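Local coordinates for glycosyl hydrolases family 31 family protein (Aspergillus niger, PDB 6DRU), which hydrolyses xyloglucan oligosaccharides, releasing alpha-xylose from the glucose at their non-reducing end, at residues Thr368-Ser371 with Ala372-Phe375; Gln445-Glu448 with Glu449-Asn453. All coordinates share one frame; numbering follows the deposited sequence.

Contact 1: Thr368-Ser371 with Ala372-Phe375. With GOL (glycerol), chain P.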
loop_
_atom_site.group_PDB
_atom_site.type_symbol
_atom_site.label_atom_id
_atom_site.label_comp_id
_atom_site.label_asym_id
_atom_site.label_seq_id
_atom_site.Cartn_x
_atom_site.Cartn_y
_atom_site.Cartn_z
ATOM N N THR A 368 10.473 -7.716 21.410
ATOM C CA THR A 368 11.576 -7.705 20.456
ATOM C C THR A 368 12.605 -6.626 20.768
ATOM O O THR A 368 13.716 -6.674 20.229
ATOM C CB THR A 368 11.047 -7.512 19.031
ATOM O OG1 THR A 368 10.598 -6.163 18.864
ATOM C CG2 THR A 368 9.890 -8.457 18.761
ATOM N N ASN A 369 12.260 -5.664 21.618
ATOM C CA ASN A 369 13.198 -4.628 22.035
ATOM C C ASN A 369 14.045 -5.152 23.189
ATOM O O ASN A 369 13.499 -5.454 24.255
ATOM C CB ASN A 369 12.442 -3.369 22.457
ATOM C CG ASN A 369 13.356 -2.177 22.713
ATOM O OD1 ASN A 369 14.531 -2.329 23.046
ATOM N ND2 ASN A 369 12.805 -0.978 22.565
ATOM N N PRO A 370 15.363 -5.285 23.020
ATOM C CA PRO A 370 16.192 -5.796 24.124
ATOM C C PRO A 370 16.132 -4.932 25.367
ATOM O O PRO A 370 16.186 -5.463 26.484
ATOM C CB PRO A 370 17.601 -5.822 23.518
ATOM C CG PRO A 370 17.376 -5.887 22.040
ATOM C CD PRO A 370 16.143 -5.076 21.791
ATOM N N SER A 371 16.019 -3.613 25.207
ATOM C CA SER A 371 15.892 -2.739 26.367
ATOM C C SER A 371 14.592 -2.992 27.116
ATOM O O SER A 371 14.554 -2.875 28.347
ATOM C CB SER A 371 15.978 -1.276 25.934
ATOM O OG SER A 371 17.249 -0.977 25.387
ATOM N N ALA A 372 13.523 -3.343 26.399
ATOM C CA ALA A 372 12.252 -3.622 27.056
ATOM C C ALA A 372 12.300 -4.946 27.811
ATOM O O ALA A 372 11.703 -5.073 28.887
ATOM C CB ALA A 372 11.120 -3.618 26.032
ATOM N N ARG A 373 12.997 -5.946 27.263
ATOM C CA ARG A 373 13.181 -7.201 27.988
ATOM C C ARG A 373 13.921 -6.967 29.299
ATOM O O ARG A 373 13.608 -7.593 30.319
ATOM C CB ARG A 373 13.919 -8.215 27.115
ATOM C CG ARG A 373 13.134 -8.658 25.888
ATOM C CD ARG A 373 13.658 -9.978 25.356
ATOM N NE ARG A 373 15.046 -9.894 24.908
ATOM C CZ ARG A 373 15.413 -9.589 23.668
ATOM N NH1 ARG A 373 14.494 -9.331 22.748
ATOM N NH2 ARG A 373 16.700 -9.542 23.347
ATOM N N LYS A 374 14.897 -6.054 29.296
ATOM C CA LYS A 374 15.622 -5.748 30.522
ATOM C C LYS A 374 14.744 -5.002 31.512
ATOM O O LYS A 374 14.785 -5.278 32.717
ATOM C CB LYS A 374 16.856 -4.903 30.209
ATOM C CG LYS A 374 17.413 -4.208 31.453
ATOM C CD LYS A 374 18.813 -3.650 31.272
ATOM C CE LYS A 374 19.006 -2.399 32.129
ATOM N NZ LYS A 374 18.325 -2.512 33.447
ATOM N N PHE A 375 13.930 -4.069 31.017
ATOM C CA PHE A 375 13.026 -3.333 31.892
ATOM C C PHE A 375 12.070 -4.274 32.608
ATOM O O PHE A 375 11.787 -4.096 33.800
ATOM C CB PHE A 375 12.251 -2.291 31.085
ATOM C CG PHE A 375 11.360 -1.411 31.921
ATOM C CD1 PHE A 375 10.084 -1.820 32.276
ATOM C CD2 PHE A 375 11.798 -0.168 32.341
ATOM C CE1 PHE A 375 9.270 -1.011 33.041
ATOM C CE2 PHE A 375 10.986 0.645 33.104
ATOM C CZ PHE A 375 9.721 0.222 33.454
HETATM C C1 GOL P . 15.939 -9.253 17.891
HETATM O O1 GOL P . 16.842 -8.302 18.358
HETATM C C2 GOL P . 15.391 -9.981 19.133
HETATM O O2 GOL P . 15.611 -9.250 20.293
HETATM C C3 GOL P . 16.116 -11.347 19.147
HETATM O O3 GOL P . 15.562 -12.086 20.191
#
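Arg373 lays one face of its guanidinium over the start of its own helix, with Pro370 CA above the centre of the group, 3.9 Å from CZ. CB of Pro370 lies 3.8 Å from Arg373 NH2. The arginine chain runs toward the N terminus of the helix from CB on, and a bend at chi3 (-62°) brings the guanidinium across over Pro370. There NH1 donates to O2 of a bound glycerol at 2.7 Å, fairly straight at 158°. A longer, weak bond runs from NH2 to the same oxygen, which lies at the guanidinium edge, in its plane. The glycerol hydroxyl in turn donates to Thr368 O. The molecule probably comes from the crystallisation liquor. In the protein itself, NH1 also bonds Ser367 O, and NE has its partner on helix 439-455.

These residues form the N-terminal end of helix 370-385, within the TIM-barrel domain of this family 31 enzyme. Asn369 is the N-cap. Its OD1 accepts from Ser371 N at 2.9 Å, with the donor tilted out of the carbonyl plane. The backbone O of Asn369 takes Arg373 N at 3.1 Å, and a weak bond from Ala372 N. Lys374 N to Pro370 O and Phe375 N to Ser371 O continue the helix. CB of Asn369 meets CB of Ala372 at 3.8 Å, and the buried methyl of Ala372 also touches Leu343.

Contact 2: Gln445-Glu448 with Glu449-Asn453. With NAG (2-acetamido-2-deoxy-beta-D-glucopyranose), chain M.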
loop_
_atom_site.group_PDB
_atom_site.type_symbol
_atom_site.label_atom_id
_atom_site.label_comp_id
_atom_site.label_asym_id
_atom_site.label_seq_id
_atom_site.Cartn_x
_atom_site.Cartn_y
_atom_site.Cartn_z
ATOM N N GLN A 445 12.194 -15.613 25.753
ATOM C CA GLN A 445 13.603 -15.247 25.837
ATOM C C GLN A 445 13.859 -14.230 26.942
ATOM O O GLN A 445 14.928 -14.248 27.564
ATOM C CB GLN A 445 14.069 -14.704 24.484
ATOM C CG GLN A 445 15.500 -14.194 24.455
ATOM C CD GLN A 445 15.825 -13.444 23.177
ATOM O OE1 GLN A 445 14.948 -12.849 22.549
ATOM N NE2 GLN A 445 17.093 -13.467 22.783
ATOM N N ALA A 446 12.897 -13.342 27.205
ATOM C CA ALA A 446 13.088 -12.333 28.242
ATOM C C ALA A 446 13.318 -12.968 29.610
ATOM O O ALA A 446 14.206 -12.539 30.357
ATOM C CB ALA A 446 11.885 -11.390 28.281
ATOM N N ILE A 447 12.541 -13.997 29.954
ATOM C CA ILE A 447 12.724 -14.649 31.249
ATOM C C ILE A 447 13.888 -15.626 31.203
ATOM O O ILE A 447 14.589 -15.808 32.207
ATOM C CB ILE A 447 11.429 -15.341 31.708
ATOM C CG1 ILE A 447 10.320 -14.317 31.905
ATOM C CG2 ILE A 447 11.642 -16.098 32.999
ATOM C CD1 ILE A 447 9.396 -14.248 30.746
ATOM N N GLU A 448 14.125 -16.259 30.052
ATOM C CA GLU A 448 15.287 -17.130 29.928
ATOM C C GLU A 448 16.569 -16.354 30.197
ATOM O O GLU A 448 17.455 -16.828 30.917
ATOM C CB GLU A 448 15.323 -17.765 28.539
ATOM C CG GLU A 448 16.536 -18.651 28.292
ATOM C CD GLU A 448 16.454 -19.981 29.021
ATOM O OE1 GLU A 448 15.362 -20.321 29.527
ATOM O OE2 GLU A 448 17.483 -20.686 29.092
ATOM N N GLU A 449 16.676 -15.147 29.634
ATOM C CA GLU A 449 17.834 -14.303 29.902
ATOM C C GLU A 449 17.907 -13.926 31.376
ATOM O O GLU A 449 18.995 -13.881 31.961
ATOM C CB GLU A 449 17.780 -13.049 29.028
ATOM C CG GLU A 449 17.969 -13.315 27.542
ATOM C CD GLU A 449 17.652 -12.102 26.682
ATOM O OE1 GLU A 449 16.907 -11.212 27.147
ATOM O OE2 GLU A 449 18.148 -12.044 25.536
ATOM N N GLY A 450 16.755 -13.662 31.997
ATOM C CA GLY A 450 16.750 -13.330 33.413
ATOM C C GLY A 450 17.108 -14.509 34.295
ATOM O O GLY A 450 17.881 -14.371 35.247
ATOM N N PHE A 451 16.538 -15.681 34.004
ATOM C CA PHE A 451 16.897 -16.892 34.736
ATOM C C PHE A 451 18.394 -17.156 34.652
ATOM O O PHE A 451 19.071 -17.307 35.676
ATOM C CB PHE A 451 16.116 -18.087 34.188
ATOM C CG PHE A 451 14.706 -18.187 34.701
ATOM C CD1 PHE A 451 14.302 -17.469 35.813
ATOM C CD2 PHE A 451 13.785 -19.006 34.067
ATOM C CE1 PHE A 451 13.003 -17.565 36.283
ATOM C CE2 PHE A 451 12.487 -19.107 34.530
ATOM C CZ PHE A 451 12.097 -18.385 35.640
ATOM N N ARG A 452 18.929 -17.210 33.429
ATOM C CA ARG A 452 20.337 -17.546 33.248
ATOM C C ARG A 452 21.256 -16.476 33.823
ATOM O O ARG A 452 22.389 -16.782 34.213
ATOM C CB ARG A 452 20.630 -17.759 31.763
ATOM C CG ARG A 452 19.846 -18.901 31.138
ATOM C CD ARG A 452 20.174 -20.220 31.805
ATOM N NE ARG A 452 19.488 -21.340 31.171
ATOM C CZ ARG A 452 19.609 -22.604 31.562
ATOM N NH1 ARG A 452 20.392 -22.910 32.587
ATOM N NH2 ARG A 452 18.949 -23.563 30.928
ATOM N N ASN A 453 20.788 -15.228 33.904
ATOM C CA ASN A 453 21.617 -14.162 34.457
ATOM C C ASN A 453 21.715 -14.269 35.974
ATOM O O ASN A 453 22.787 -14.046 36.549
ATOM C CB ASN A 453 21.057 -12.796 34.056
ATOM C CG ASN A 453 21.930 -11.640 34.522
ATOM O OD1 ASN A 453 21.522 -10.847 35.370
ATOM N ND2 ASN A 453 23.132 -11.536 33.963
HETATM C C1 NAG M . 23.923 -10.379 34.431
HETATM C C2 NAG M . 25.440 -10.361 34.468
HETATM C C3 NAG M . 25.999 -9.330 35.386
HETATM C C4 NAG M . 25.314 -7.995 35.197
HETATM C C5 NAG M . 23.815 -8.175 35.260
HETATM C C6 NAG M . 23.135 -6.842 35.046
HETATM C C7 NAG M . 25.740 -12.330 36.023
HETATM C C8 NAG M . 26.338 -13.707 36.218
HETATM N N2 NAG M . 25.947 -11.659 34.782
HETATM O O3 NAG M . 27.387 -9.219 35.169
HETATM O O4 NAG M . 25.722 -7.109 36.212
HETATM O O5 NAG M . 23.427 -9.074 34.251
HETATM O O6 NAG M . 21.737 -7.026 35.029
HETATM O O7 NAG M . 25.099 -11.835 36.931
HETATM O O HOH W 1 17.820 -22.997 28.480
#
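Glu448 and Arg452, one turn apart on helix 439-455, run alongside each other. Arg452 NE donates to Glu448 OE2 at 3.0 Å in a salt bridge that is nearly straight (170°). The carboxylate oxygen sits in the guanidinium plane, but NE comes from above the carboxylate, and the two planes are 67° apart. A bend at chi2 (74°) swings the acid group of Glu448 toward the arginine. A water accepts from Arg452 NH2; its approach to Glu448 OE2 is doubtfully short. Both buried groups have further partners: Glu448 OE1 accepts from Cys480 N, and Arg452 bonds Ser461 O and Ala462 O. The pair thus joins the helix to the chain around the Cys463-Cys480 disulfide.

Glu449, extended beyond CG, runs back over Gln445 O, with Glu449 CG 3.2 Å from that oxygen. Its carboxylate therefore lies by the glutamine side chain, and has a second partner on helix 370-385.

Ile447 sets its CG2 methyl over one face of the Phe451 ring, 3.5 Å from the centroid, as a CH-pi contact. Beneath these side chains run regular helical bonds, such as Phe451 N to Ile447 O at 2.7 Å. Asn453 carries an N-linked glycan, with ND2 bonded to C1 of the sugar. Ile447 and Phe451 pack on Phe392 of strand 391-394, and Gln445 and Ala446 face helix 370-385.

How the contacts relate
From the N terminus, the chain first meets contact 1, where it leaves strand 360-364 and enters helix 370-385. Strand 391-394 then follows, with the active-site Asp395 just beyond its end. Contact 2 comes later, from the middle of helix 439-455 to near its C-terminal end. The two are in series: neither nests in nor crosses the other, and each is a local helical contact that closes no long loop. The centres of contact 1 and contact 2 are about 11 Å apart. Arg373 joins them: its NE is 3.2 Å from Glu449 OE1 in a salt bridge, and its CD packs on Ala446 CB. This ties two helices of the TIM-barrel domain together.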